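Local coordinates for putative branched-chain amino acid aminotransferase IlvE (Streptococcus mutans, PDB 4DQN), which probably catalyses the reversible transfer of amino groups between leucine, isoleucine or valine and 2-oxoglutarate, using pyridoxal 5'-phosphate as cofactor, at residues Asp10-Gly15 and Tyr160-Leu165; Asp91-Pro96 and Ala187-Asn192; Asp174-Ala179 and Leu197-Val202; Glu261-Met266 and Lys334-Trp339; Phe281-Ala286 and Val314-His319. All blocks are in the same frame, centred on the assembly; numbering follows the deposited sequence.

Contact 1 (Asp10-Gly15 and Tyr160-Leu165); sequences DWKNLG and YFKGGL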
# COMPACT_ATOMS: atom_id res chain seq x y z
N ASP A 10 -26.53 -19.29 10.64
CA ASP A 10 -25.80 -20.18 11.54
C ASP A 10 -24.87 -19.37 12.45
O ASP A 10 -23.65 -19.46 12.34
CB ASP A 10 -24.99 -21.20 10.73
CG ASP A 10 -24.49 -22.36 11.56
OD1 ASP A 10 -24.92 -22.47 12.73
OD2 ASP A 10 -23.69 -23.16 11.04
N TRP A 11 -25.47 -18.59 13.35
CA TRP A 11 -24.78 -17.56 14.13
C TRP A 11 -23.47 -17.97 14.78
O TRP A 11 -22.46 -17.26 14.68
CB TRP A 11 -25.70 -16.97 15.19
CG TRP A 11 -26.99 -16.43 14.66
CD1 TRP A 11 -28.24 -16.94 14.89
CD2 TRP A 11 -27.17 -15.28 13.83
NE1 TRP A 11 -29.18 -16.16 14.25
CE2 TRP A 11 -28.55 -15.14 13.59
CE3 TRP A 11 -26.29 -14.35 13.26
CZ2 TRP A 11 -29.08 -14.11 12.81
CZ3 TRP A 11 -26.81 -13.32 12.49
CH2 TRP A 11 -28.19 -13.20 12.27
N LYS A 12 -23.48 -19.11 15.46
CA LYS A 12 -22.28 -19.56 16.15
C LYS A 12 -21.17 -19.99 15.19
O LYS A 12 -19.99 -19.98 15.55
CB LYS A 12 -22.62 -20.68 17.14
CG LYS A 12 -23.19 -20.17 18.47
CD LYS A 12 -23.57 -21.31 19.39
CE LYS A 12 -22.46 -22.35 19.46
NZ LYS A 12 -22.85 -23.58 20.22
N ASN A 13 -21.53 -20.36 13.97
CA ASN A 13 -20.55 -20.89 13.03
C ASN A 13 -20.20 -19.96 11.86
O ASN A 13 -19.57 -20.37 10.89
CB ASN A 13 -20.96 -22.28 12.55
CG ASN A 13 -21.22 -23.22 13.71
OD1 ASN A 13 -20.46 -23.24 14.69
ND2 ASN A 13 -22.31 -23.98 13.63
N LEU A 14 -20.62 -18.70 11.98
CA LEU A 14 -20.05 -17.68 11.14
C LEU A 14 -18.60 -17.67 11.54
O LEU A 14 -18.26 -17.98 12.69
CB LEU A 14 -20.63 -16.31 11.47
CG LEU A 14 -22.12 -16.18 11.22
CD1 LEU A 14 -22.56 -14.79 11.55
CD2 LEU A 14 -22.46 -16.54 9.78
N GLY A 15 -17.74 -17.35 10.60
CA GLY A 15 -16.37 -17.11 10.98
C GLY A 15 -16.22 -15.61 10.88
O GLY A 15 -17.07 -14.85 11.38
N TYR A 160 -15.60 -16.81 17.31
CA TYR A 160 -14.24 -17.31 17.09
C TYR A 160 -13.70 -18.04 18.32
O TYR A 160 -12.89 -18.96 18.20
CB TYR A 160 -13.29 -16.21 16.57
CG TYR A 160 -11.83 -16.62 16.48
CD1 TYR A 160 -11.45 -17.80 15.83
CD2 TYR A 160 -10.83 -15.81 17.01
CE1 TYR A 160 -10.12 -18.18 15.74
CE2 TYR A 160 -9.49 -16.17 16.91
CZ TYR A 160 -9.14 -17.36 16.28
OH TYR A 160 -7.82 -17.71 16.19
N PHE A 161 -14.16 -17.64 19.51
CA PHE A 161 -13.88 -18.41 20.72
C PHE A 161 -15.14 -19.05 21.29
O PHE A 161 -15.51 -18.83 22.45
CB PHE A 161 -13.10 -17.59 21.75
CG PHE A 161 -11.64 -17.47 21.43
CD1 PHE A 161 -10.92 -18.59 21.05
CD2 PHE A 161 -11.01 -16.24 21.43
CE1 PHE A 161 -9.58 -18.50 20.72
CE2 PHE A 161 -9.67 -16.13 21.10
CZ PHE A 161 -8.95 -17.26 20.74
N LYS A 162 -15.78 -19.85 20.45
CA LYS A 162 -16.80 -20.79 20.89
C LYS A 162 -16.08 -22.08 21.29
O LYS A 162 -15.53 -22.80 20.45
CB LYS A 162 -17.85 -21.03 19.81
CG LYS A 162 -19.05 -21.84 20.29
CD LYS A 162 -19.33 -21.58 21.78
CE LYS A 162 -20.21 -22.66 22.38
NZ LYS A 162 -21.55 -22.12 22.77
N GLY A 163 -16.09 -22.35 22.59
CA GLY A 163 -15.26 -23.38 23.18
C GLY A 163 -14.38 -22.74 24.24
O GLY A 163 -13.59 -23.40 24.90
N GLY A 164 -14.54 -21.42 24.39
CA GLY A 164 -13.73 -20.65 25.32
C GLY A 164 -12.48 -20.11 24.66
O GLY A 164 -12.16 -20.47 23.52
N LEU A 165 -11.77 -19.23 25.37
CA LEU A 165 -10.48 -18.71 24.91
C LEU A 165 -9.50 -19.86 24.70
O LEU A 165 -9.44 -20.78 25.53
CB LEU A 165 -9.91 -17.73 25.93
CG LEU A 165 -10.52 -16.34 25.98
CD1 LEU A 165 -10.03 -15.58 27.20
CD2 LEU A 165 -10.17 -15.60 24.71
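Lys12 and Lys162 reach toward one another from two surface loops and meet at their outer ends, the two chains running slantwise rather than side by side. The ammonium nitrogens come within 3.2 Å of each other (Lys12 NZ to Lys162 NZ), a pair of donors of like charge between which no hydrogen bond forms. Methylene groups take part as well: CE of Lys12 lies 3.5 Å from CG of Lys162 and 3.4 Å from its NZ. The Lys162 chain leaves its backbone toward the other loop, with CG opposite the backbone N (chi1 -172°), then bends at chi2 and again at chi4, carrying CG, CE and NZ past the end of Lys12. The two loops belong to different parts of the class IV aminotransferase fold. Residues 10-15 precede strand 24-30 of the antiparallel sheet, whereas 160-165 form part of the linker from strand 147-157 of that sheet to strand 168-172 of the mixed sheet. A type II beta turn from Phe161 to Gly164 presents Lys162 at its second position. On the other loop, Asn13 ND2 donates to Asp10 OD2 (3.0 Å) and weakly to OD1, and the backbone of Asn13 bonds to Asp10 O, tying the turn that carries Lys12. Both lysines are exposed, so water and ions would probably screen their mutual repulsion.

Contact 2 (Asp91-Pro96 and Ala187-Asn192); sequences DRLLMP and AKVGGN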
# COMPACT_ATOMS: atom_id res chain seq x y z
N ASP A 91 -4.85 11.87 7.19
CA ASP A 91 -3.83 12.90 7.16
C ASP A 91 -2.53 12.36 6.58
O ASP A 91 -1.88 13.02 5.77
CB ASP A 91 -3.53 13.40 8.58
CG ASP A 91 -4.60 14.32 9.14
OD1 ASP A 91 -5.48 14.80 8.39
OD2 ASP A 91 -4.54 14.58 10.36
N ARG A 92 -2.14 11.17 7.03
CA ARG A 92 -0.88 10.57 6.59
C ARG A 92 -0.87 10.31 5.08
O ARG A 92 0.18 10.37 4.43
CB ARG A 92 -0.65 9.25 7.34
CG ARG A 92 0.69 8.59 7.06
CD ARG A 92 1.87 9.41 7.58
NE ARG A 92 3.13 8.76 7.21
CZ ARG A 92 4.32 9.03 7.75
NH1 ARG A 92 4.43 9.96 8.70
NH2 ARG A 92 5.40 8.38 7.32
N LEU A 93 -2.04 10.03 4.52
CA LEU A 93 -2.15 9.72 3.10
C LEU A 93 -2.75 10.87 2.29
O LEU A 93 -3.15 10.68 1.14
CB LEU A 93 -3.00 8.47 2.89
CG LEU A 93 -2.21 7.17 2.76
CD1 LEU A 93 -1.45 6.82 4.02
CD2 LEU A 93 -3.17 6.05 2.38
N LEU A 94 -2.80 12.06 2.90
CA LEU A 94 -3.33 13.25 2.22
C LEU A 94 -4.75 13.04 1.72
O LEU A 94 -5.09 13.50 0.62
CB LEU A 94 -2.40 13.64 1.05
CG LEU A 94 -1.30 14.67 1.31
CD1 LEU A 94 -0.81 14.62 2.73
CD2 LEU A 94 -0.12 14.48 0.33
N MET A 95 -5.58 12.34 2.50
CA MET A 95 -7.00 12.19 2.19
C MET A 95 -7.76 13.11 3.13
O MET A 95 -7.33 13.32 4.26
CB MET A 95 -7.46 10.73 2.41
CG MET A 95 -6.76 9.72 1.48
SD MET A 95 -7.60 8.12 1.33
CE MET A 95 -7.01 7.38 2.83
N PRO A 96 -8.89 13.67 2.67
CA PRO A 96 -9.69 14.55 3.54
C PRO A 96 -10.29 13.75 4.69
O PRO A 96 -10.70 12.60 4.49
CB PRO A 96 -10.81 15.04 2.62
CG PRO A 96 -10.89 14.00 1.50
CD PRO A 96 -9.45 13.56 1.31
N ALA A 187 -0.68 3.96 10.41
CA ALA A 187 -1.88 4.29 9.65
C ALA A 187 -2.53 3.00 9.16
O ALA A 187 -1.85 2.12 8.63
CB ALA A 187 -1.51 5.21 8.47
N LYS A 188 -3.85 2.88 9.33
CA LYS A 188 -4.56 1.67 8.88
C LYS A 188 -4.79 1.72 7.37
O LYS A 188 -5.90 2.03 6.91
CB LYS A 188 -5.89 1.52 9.62
CG LYS A 188 -6.43 0.09 9.71
CD LYS A 188 -7.46 -0.01 10.83
CE LYS A 188 -8.02 -1.41 10.96
NZ LYS A 188 -6.97 -2.41 11.33
N VAL A 189 -3.74 1.43 6.60
CA VAL A 189 -3.81 1.53 5.15
C VAL A 189 -3.44 0.21 4.48
O VAL A 189 -2.63 -0.57 5.01
CB VAL A 189 -2.91 2.66 4.61
CG1 VAL A 189 -3.34 3.98 5.19
CG2 VAL A 189 -1.45 2.40 4.95
N GLY A 190 -4.01 -0.04 3.31
CA GLY A 190 -3.76 -1.27 2.57
C GLY A 190 -2.30 -1.63 2.37
O GLY A 190 -1.95 -2.82 2.34
N GLY A 191 -1.44 -0.62 2.21
CA GLY A 191 -0.03 -0.89 1.93
C GLY A 191 0.64 -1.76 2.99
O GLY A 191 1.47 -2.63 2.67
N ASN A 192 0.29 -1.53 4.26
CA ASN A 192 0.85 -2.31 5.35
C ASN A 192 0.39 -3.75 5.25
O ASN A 192 1.15 -4.67 5.56
CB ASN A 192 0.40 -1.76 6.72
CG ASN A 192 0.79 -0.31 6.91
OD1 ASN A 192 1.67 0.21 6.22
ND2 ASN A 192 0.13 0.36 7.87
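Leu93 and Val189 form the close-packed centre of this contact. Both methyls of Leu93 straddle a single branch of the valine: CD2 stands 3.5 Å from Val189 CG1, a snug carbon-carbon approach, and CD1 of Leu93 is 3.6 Å from the same methyl. Val189 presents that branch because its CG1 lies beside the backbone N, opposite the carbonyl carbon (chi1 -60°). The neighbouring pair is looser. Arg92 touches Ala187 through its aliphatic part alone, Arg92 CG to Ala187 CB at 4.3 Å; the arginine as a whole is partly exposed and also packs on Tyr176 of the second subunit. Leu93 and Leu94 also reach that subunit, on Ala194 and Leu197 respectively. The chain around Leu93 is shaped by a Schellman motif that ends helix 79-92: Leu94, at positive phi, is the C-prime residue, its N bonding to Asp91 O and the N of Met95 to Ala90 O. Across the contact, Lys188 sits at the centre of an inverse gamma turn just before helix 190-205; its side chain takes no part in the contact, and NZ is hydrogen-bonded to Tyr193 OH. This lysine is the predicted attachment point of pyridoxal phosphate, which is not bound to it here. The side chains that meet across the two segments do so through carbon alone, while Lys188 N is hydrogen-bonded to Thr89 OG1 of helix 79-92. Both neighbours of the predicted cofactor lysine, Ala187 and Val189, are thus packed against the end of that helix, whose Arg92, with Leu93 and Leu94 just beyond, also meets the second subunit.

Contact 3 (Asp174-Ala179 and Leu197-Val202); sequences DDYDRA and LLPGKV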
# COMPACT_ATOMS: atom_id res chain seq x y z
N ASP A 174 12.30 -12.62 10.93
CA ASP A 174 12.99 -11.33 10.84
C ASP A 174 13.28 -10.78 9.43
O ASP A 174 13.67 -9.62 9.30
CB ASP A 174 14.29 -11.36 11.66
CG ASP A 174 14.02 -11.33 13.14
OD1 ASP A 174 13.54 -10.28 13.61
OD2 ASP A 174 14.28 -12.34 13.84
N ASP A 175 13.08 -11.59 8.39
CA ASP A 175 13.31 -11.10 7.02
C ASP A 175 12.05 -10.52 6.33
O ASP A 175 12.02 -10.41 5.10
CB ASP A 175 13.98 -12.18 6.15
CG ASP A 175 13.27 -13.52 6.22
OD1 ASP A 175 12.56 -13.78 7.22
OD2 ASP A 175 13.46 -14.34 5.29
N TYR A 176 11.04 -10.14 7.11
CA TYR A 176 9.88 -9.38 6.57
C TYR A 176 9.48 -8.23 7.50
O TYR A 176 9.46 -8.38 8.72
CB TYR A 176 8.66 -10.29 6.32
CG TYR A 176 8.92 -11.44 5.38
CD1 TYR A 176 9.18 -12.71 5.87
CD2 TYR A 176 8.92 -11.26 4.00
CE1 TYR A 176 9.43 -13.77 5.02
CE2 TYR A 176 9.16 -12.32 3.14
CZ TYR A 176 9.42 -13.57 3.66
OH TYR A 176 9.66 -14.64 2.83
N ASP A 177 9.17 -7.08 6.90
CA ASP A 177 8.60 -5.97 7.66
C ASP A 177 7.23 -5.64 7.10
O ASP A 177 7.04 -5.64 5.88
CB ASP A 177 9.49 -4.71 7.55
CG ASP A 177 10.91 -4.94 8.07
OD1 ASP A 177 11.07 -5.52 9.17
OD2 ASP A 177 11.86 -4.50 7.38
N ARG A 178 6.26 -5.35 7.97
CA ARG A 178 4.97 -4.89 7.46
C ARG A 178 4.99 -3.37 7.24
O ARG A 178 4.15 -2.83 6.52
CB ARG A 178 3.81 -5.32 8.37
CG ARG A 178 3.78 -4.67 9.74
CD ARG A 178 2.32 -4.40 10.13
NE ARG A 178 1.47 -5.55 9.84
CZ ARG A 178 0.17 -5.48 9.55
NH1 ARG A 178 -0.44 -4.30 9.51
NH2 ARG A 178 -0.52 -6.59 9.30
N ALA A 179 5.96 -2.70 7.85
CA ALA A 179 6.08 -1.24 7.72
C ALA A 179 7.52 -0.75 7.91
O ALA A 179 8.33 -1.41 8.58
CB ALA A 179 5.16 -0.55 8.71
N LEU A 197 1.11 -10.05 3.36
CA LEU A 197 0.54 -11.24 2.71
C LEU A 197 1.54 -12.40 2.62
O LEU A 197 1.22 -13.54 2.99
CB LEU A 197 0.01 -10.90 1.31
CG LEU A 197 -1.25 -10.03 1.25
CD1 LEU A 197 -1.52 -9.58 -0.19
CD2 LEU A 197 -2.43 -10.80 1.81
N LEU A 198 2.74 -12.12 2.14
CA LEU A 198 3.75 -13.17 1.99
C LEU A 198 4.23 -13.72 3.34
O LEU A 198 4.24 -14.94 3.52
CB LEU A 198 4.92 -12.70 1.10
CG LEU A 198 6.09 -13.65 0.81
CD1 LEU A 198 5.60 -14.97 0.21
CD2 LEU A 198 7.09 -12.96 -0.14
N PRO A 199 4.62 -12.85 4.29
CA PRO A 199 5.01 -13.43 5.59
C PRO A 199 3.87 -14.19 6.28
O PRO A 199 4.14 -15.21 6.92
CB PRO A 199 5.44 -12.22 6.43
CG PRO A 199 4.98 -10.99 5.66
CD PRO A 199 4.99 -11.42 4.22
N GLY A 200 2.64 -13.71 6.13
CA GLY A 200 1.49 -14.45 6.63
C GLY A 200 1.49 -15.87 6.08
O GLY A 200 1.38 -16.84 6.83
N LYS A 201 1.62 -15.99 4.76
CA LYS A 201 1.64 -17.30 4.10
C LYS A 201 2.77 -18.18 4.64
O LYS A 201 2.58 -19.37 4.89
CB LYS A 201 1.78 -17.13 2.58
CG LYS A 201 1.87 -18.44 1.80
CD LYS A 201 1.77 -18.18 0.29
CE LYS A 201 1.83 -19.46 -0.53
NZ LYS A 201 3.18 -20.07 -0.50
N VAL A 202 3.95 -17.58 4.82
CA VAL A 202 5.09 -18.28 5.40
C VAL A 202 4.75 -18.83 6.79
O VAL A 202 5.02 -20.01 7.08
CB VAL A 202 6.33 -17.36 5.49
CG1 VAL A 202 7.48 -18.05 6.24
CG2 VAL A 202 6.78 -16.94 4.10
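The ring of Tyr176 has Pro199 over one face, with the pyrrolidine lying toward the root of the ring rather than its hydroxyl end. Pro199 CB approaches Tyr176 CG to 3.7 Å, and Pro199 CD comes within 3.9 Å of Tyr176 CD2, while Pro199 CA stands above the plane but displaced to the rim. Farther out, two aliphatic side chains come in obliquely. CD2 of Leu198 is 3.9 Å from Tyr176 CE2, and CG2 of Val202, one helical turn along from Leu198, lies 3.9 Å from Tyr176 OH. The ring reaches the helix because CG of Tyr176 is turned opposite the carbonyl carbon (chi1 -57°) and the ring plane stands nearly square to the side-chain bend (chi2 99°). Helix 190-205 is kinked where the N of Pro199, having no hydrogen, makes no bond to the preceding turn; regular bonds resume with Lys201 N to Leu197 O and Val202 N to Leu198 O. The loop holding Tyr176 joins strand 168-172 of the mixed sheet to this helix, so the contact folds the loop back upon the helix it leads into. At the dimer interface, Leu198 packs on Leu94 of the second subunit, and Asp177 OD2 accepts a hydrogen bond from His182 N of the same subunit. The proline-on-ring arrangement is favourable for CH-pi attraction, and with no hydrogen bond between the segments, Tyr176 is held to the helix by apolar packing; a cation-pi contact of Arg178 with Tyr193 is a further tie between loop and helix.

Contact 4 (Glu261-Met266 and Lys334-Trp339); sequences EHRFGM and KAPEGW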
# COMPACT_ATOMS: atom_id res chain seq x y z
N GLU A 261 -5.89 -0.92 34.46
CA GLU A 261 -5.66 0.05 35.53
C GLU A 261 -6.91 0.28 36.37
O GLU A 261 -6.91 0.07 37.58
CB GLU A 261 -5.17 1.39 34.97
CG GLU A 261 -4.89 2.45 36.05
CD GLU A 261 -4.38 3.77 35.48
OE1 GLU A 261 -4.00 3.82 34.29
OE2 GLU A 261 -4.35 4.77 36.24
N HIS A 262 -8.00 0.70 35.72
CA HIS A 262 -9.15 1.24 36.45
C HIS A 262 -10.10 0.19 37.01
O HIS A 262 -10.95 0.50 37.86
CB HIS A 262 -9.88 2.28 35.60
CG HIS A 262 -9.04 3.46 35.24
ND1 HIS A 262 -8.54 4.34 36.18
CD2 HIS A 262 -8.58 3.91 34.04
CE1 HIS A 262 -7.82 5.27 35.59
NE2 HIS A 262 -7.83 5.03 34.29
N ARG A 263 -9.98 -1.05 36.55
CA ARG A 263 -10.82 -2.13 37.06
C ARG A 263 -9.99 -3.11 37.89
O ARG A 263 -10.48 -3.70 38.86
CB ARG A 263 -11.49 -2.89 35.91
CG ARG A 263 -12.41 -2.05 35.05
CD ARG A 263 -13.62 -1.63 35.85
NE ARG A 263 -14.82 -1.57 35.02
CZ ARG A 263 -15.20 -0.47 34.42
NH1 ARG A 263 -14.46 0.60 34.59
NH2 ARG A 263 -16.30 -0.40 33.69
N PHE A 264 -8.74 -3.30 37.50
CA PHE A 264 -7.94 -4.34 38.14
C PHE A 264 -6.76 -3.83 38.97
O PHE A 264 -6.05 -4.62 39.60
CB PHE A 264 -7.49 -5.38 37.10
CG PHE A 264 -8.64 -6.12 36.48
CD1 PHE A 264 -9.14 -5.73 35.24
CD2 PHE A 264 -9.24 -7.18 37.14
CE1 PHE A 264 -10.21 -6.41 34.66
CE2 PHE A 264 -10.31 -7.86 36.57
CZ PHE A 264 -10.79 -7.48 35.33
N GLY A 265 -6.57 -2.52 38.99
CA GLY A 265 -5.53 -1.91 39.81
C GLY A 265 -4.12 -2.26 39.36
O GLY A 265 -3.18 -2.22 40.17
N MET A 266 -3.97 -2.60 38.08
CA MET A 266 -2.67 -2.97 37.52
C MET A 266 -1.98 -1.75 36.95
O MET A 266 -2.62 -0.80 36.48
CB MET A 266 -2.82 -4.00 36.40
CG MET A 266 -3.50 -5.30 36.80
SD MET A 266 -3.96 -6.31 35.37
CE MET A 266 -2.36 -6.92 34.84
N LYS A 334 -20.89 -2.74 33.65
CA LYS A 334 -20.96 -1.27 33.58
C LYS A 334 -19.77 -0.70 32.81
O LYS A 334 -18.61 -1.07 33.07
CB LYS A 334 -20.99 -0.63 34.97
CG LYS A 334 -21.43 0.84 34.94
CD LYS A 334 -20.91 1.61 36.15
CE LYS A 334 -21.80 2.79 36.51
NZ LYS A 334 -22.28 3.59 35.35
N ALA A 335 -20.04 0.23 31.90
CA ALA A 335 -19.00 0.77 31.01
C ALA A 335 -18.31 1.97 31.60
O ALA A 335 -18.91 2.69 32.41
CB ALA A 335 -19.61 1.15 29.68
N PRO A 336 -17.07 2.22 31.18
CA PRO A 336 -16.51 3.54 31.51
C PRO A 336 -17.35 4.61 30.84
O PRO A 336 -18.04 4.32 29.85
CB PRO A 336 -15.11 3.49 30.87
CG PRO A 336 -14.76 2.02 30.83
CD PRO A 336 -16.07 1.33 30.54
N GLU A 337 -17.30 5.84 31.36
CA GLU A 337 -18.02 6.96 30.76
C GLU A 337 -17.61 7.19 29.30
O GLU A 337 -16.43 7.18 28.98
CB GLU A 337 -17.73 8.23 31.57
CG GLU A 337 -18.75 9.34 31.37
CD GLU A 337 -20.04 9.06 32.10
OE1 GLU A 337 -20.18 7.96 32.70
OE2 GLU A 337 -20.93 9.95 32.09
N GLY A 338 -18.60 7.38 28.43
CA GLY A 338 -18.35 7.76 27.05
C GLY A 338 -18.00 6.64 26.08
O GLY A 338 -17.80 6.90 24.90
N TRP A 339 -17.92 5.40 26.56
CA TRP A 339 -17.52 4.28 25.70
C TRP A 339 -18.65 3.70 24.84
O TRP A 339 -18.42 3.29 23.70
CB TRP A 339 -16.92 3.14 26.52
CG TRP A 339 -15.50 3.37 26.95
CD1 TRP A 339 -14.86 4.57 27.08
CD2 TRP A 339 -14.56 2.37 27.33
NE1 TRP A 339 -13.57 4.37 27.51
CE2 TRP A 339 -13.36 3.03 27.68
CE3 TRP A 339 -14.61 0.97 27.41
CZ2 TRP A 339 -12.22 2.33 28.10
CZ3 TRP A 339 -13.48 0.28 27.84
CH2 TRP A 339 -12.30 0.97 28.17
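Arg263 meets the backbone of residues 334-336 with the NH2 end of its guanidinium. Its NH2 donates to the carbonyl O of Lys334, modelled at 2.5 Å with an angle of 121°; the bond is very short and bent, so its exact length is doubtful. The oxygen lies at the edge of the guanidinium, close to its plane, and Ala335 CA follows along that edge. Pro336 approaches obliquely, its CD 3.6 Å from Arg263 NH2 and its CG 4.0 Å from NH1.

Outside this shell, the stronger grip on the arginine is the salt bridge from NE to Glu324 OE2 on helix 316-329. The salt bridge at NE probably does most to orient the guanidinium; bends at chi2 and chi3 swing it across to the loop. Pro336 in turn is set by Trp339: its CG sits 3.4 Å above the indole plane, over the ring centre, in a geometry suited to CH-pi attraction. Pro336 and Trp339 are also the ends of a type II beta turn with Gly338 at positive phi.

The site lies where helix 251-262 runs out, Gly265 leaving the helical path at positive phi. Arg263 and Ala335 rest on Ile328 of helix 316-329, and Trp339 packs on Tyr258 and Leu259 of helix 251-262. The 334-339 loop thus touches both helices before entering strand 340-342, an edge strand of the antiparallel sheet within this chain.

Contact 5 (Phe281-Ala286 and Val314-His319); sequences FVEAGA and VGPVTH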
# COMPACT_ATOMS: atom_id res chain seq x y z
N PHE A 281 7.42 -12.15 30.90
CA PHE A 281 5.96 -12.25 30.81
C PHE A 281 5.39 -13.62 31.18
O PHE A 281 5.74 -14.64 30.59
CB PHE A 281 5.48 -11.80 29.43
CG PHE A 281 5.87 -10.40 29.10
CD1 PHE A 281 5.36 -9.35 29.86
CD2 PHE A 281 6.76 -10.13 28.07
CE1 PHE A 281 5.72 -8.04 29.59
CE2 PHE A 281 7.12 -8.82 27.79
CZ PHE A 281 6.60 -7.77 28.55
N VAL A 282 4.48 -13.61 32.16
CA VAL A 282 3.83 -14.83 32.63
C VAL A 282 2.65 -15.20 31.73
O VAL A 282 2.26 -16.37 31.61
CB VAL A 282 3.43 -14.66 34.12
CG1 VAL A 282 2.22 -15.46 34.48
CG2 VAL A 282 4.60 -15.04 35.03
N GLU A 283 2.08 -14.18 31.07
CA GLU A 283 1.05 -14.38 30.05
C GLU A 283 1.27 -13.40 28.91
O GLU A 283 1.81 -12.31 29.12
CB GLU A 283 -0.35 -14.14 30.61
CG GLU A 283 -0.80 -15.06 31.74
CD GLU A 283 -2.16 -14.65 32.29
OE1 GLU A 283 -3.02 -14.19 31.50
OE2 GLU A 283 -2.39 -14.78 33.52
N ALA A 284 0.83 -13.77 27.71
CA ALA A 284 0.90 -12.87 26.56
C ALA A 284 -0.26 -13.12 25.62
O ALA A 284 -0.79 -14.22 25.56
CB ALA A 284 2.22 -13.07 25.81
N GLY A 285 -0.65 -12.08 24.88
CA GLY A 285 -1.67 -12.25 23.86
C GLY A 285 -1.64 -11.18 22.79
O GLY A 285 -0.81 -10.27 22.81
N ALA A 286 -2.55 -11.32 21.83
CA ALA A 286 -2.76 -10.31 20.81
C ALA A 286 -4.13 -9.71 21.04
O ALA A 286 -5.04 -10.41 21.49
CB ALA A 286 -2.69 -10.96 19.42
N VAL A 314 -5.36 -21.02 28.94
CA VAL A 314 -5.14 -19.59 28.92
C VAL A 314 -5.05 -19.03 30.34
O VAL A 314 -5.78 -19.47 31.24
CB VAL A 314 -6.17 -18.86 28.02
CG1 VAL A 314 -7.29 -19.80 27.64
CG2 VAL A 314 -6.69 -17.59 28.65
N GLY A 315 -4.14 -18.09 30.53
CA GLY A 315 -3.87 -17.54 31.85
C GLY A 315 -5.03 -16.80 32.47
O GLY A 315 -5.91 -16.29 31.77
N PRO A 316 -5.03 -16.74 33.81
CA PRO A 316 -6.07 -16.09 34.62
C PRO A 316 -6.24 -14.61 34.35
O PRO A 316 -7.38 -14.13 34.35
CB PRO A 316 -5.56 -16.29 36.06
CG PRO A 316 -4.09 -16.65 35.92
CD PRO A 316 -4.04 -17.43 34.65
N VAL A 317 -5.14 -13.87 34.15
CA VAL A 317 -5.24 -12.43 33.97
C VAL A 317 -5.83 -12.13 32.60
O VAL A 317 -6.69 -11.24 32.46
CB VAL A 317 -3.86 -11.73 34.14
CG1 VAL A 317 -3.96 -10.22 33.86
CG2 VAL A 317 -3.31 -11.97 35.55
N THR A 318 -5.39 -12.87 31.59
CA THR A 318 -5.97 -12.78 30.25
C THR A 318 -7.48 -13.05 30.34
O THR A 318 -8.29 -12.31 29.79
CB THR A 318 -5.31 -13.76 29.25
OG1 THR A 318 -3.93 -13.42 29.09
CG2 THR A 318 -6.00 -13.69 27.89
N HIS A 319 -7.84 -14.12 31.04
CA HIS A 319 -9.26 -14.46 31.21
C HIS A 319 -10.05 -13.31 31.82
O HIS A 319 -11.16 -13.01 31.38
CB HIS A 319 -9.40 -15.69 32.11
CG HIS A 319 -9.59 -16.97 31.36
ND1 HIS A 319 -8.66 -17.98 31.35
CD2 HIS A 319 -10.64 -17.42 30.63
CE1 HIS A 319 -9.11 -18.99 30.62
NE2 HIS A 319 -10.30 -18.67 30.17
O HOH W 1 -2.97 -14.75 27.18
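Glu283 sends its carboxylate into the first turn of helix 316-329, where three donors grip it. OE1 accepts from Thr318 N (2.7 Å, 155°) through its syn lone pair and from Thr318 OG1, also at 2.7 Å, nearly in line with the C-O bond. The second oxygen, OE2, uses its syn lone pair for Val317 N at 3.0 Å. These amides lie at the positive end of the helix dipole, which would probably favour the carboxylate anion. A water links Thr318 OG1 to Ala284 O, donating to both and adding a second bridge to the strand.

Beyond CG the glutamate is extended, reaching straight across the gap. Its CD settles 3.4 Å from CA of Gly315, the N-cap residue, where the lack of a side chain gives it close access. Around the acid, Pro316 CD and Val317 CB approach OE2 at 3.3 and 3.4 Å, while Val317 also packs on Ile233.

Glu283 itself belongs to a classic beta bulge, in which Val282 and Glu283 both face Ile233 of strand 228-234. The arrangement is that of a buried acid on a sheet strand binding the open amides of a helix N-terminus, here joining the mixed sheet to helix 316-329.

From the N terminus, the 10-15 loop is first to find its partner, at 160-165, closing contact 1 between the entry to the antiparallel sheet and the linker to the mixed sheet. Contact 2 opens within that span, at 91-96, and closes beyond it at 187-192, so the two cross. Contact 3 opens at 174-179, before contact 2 closes, and crosses it; both use helix 190-205, touch through Asn192 and Arg178, and face the second subunit. Later, contact 4 spans 261-266 to 334-339 and encloses contact 5, which binds strand 281-288 to helix 316-329. Met266 touches Val317 between these two, and Leu165 packs on Val314 and His319, joining contact 1 to contact 5.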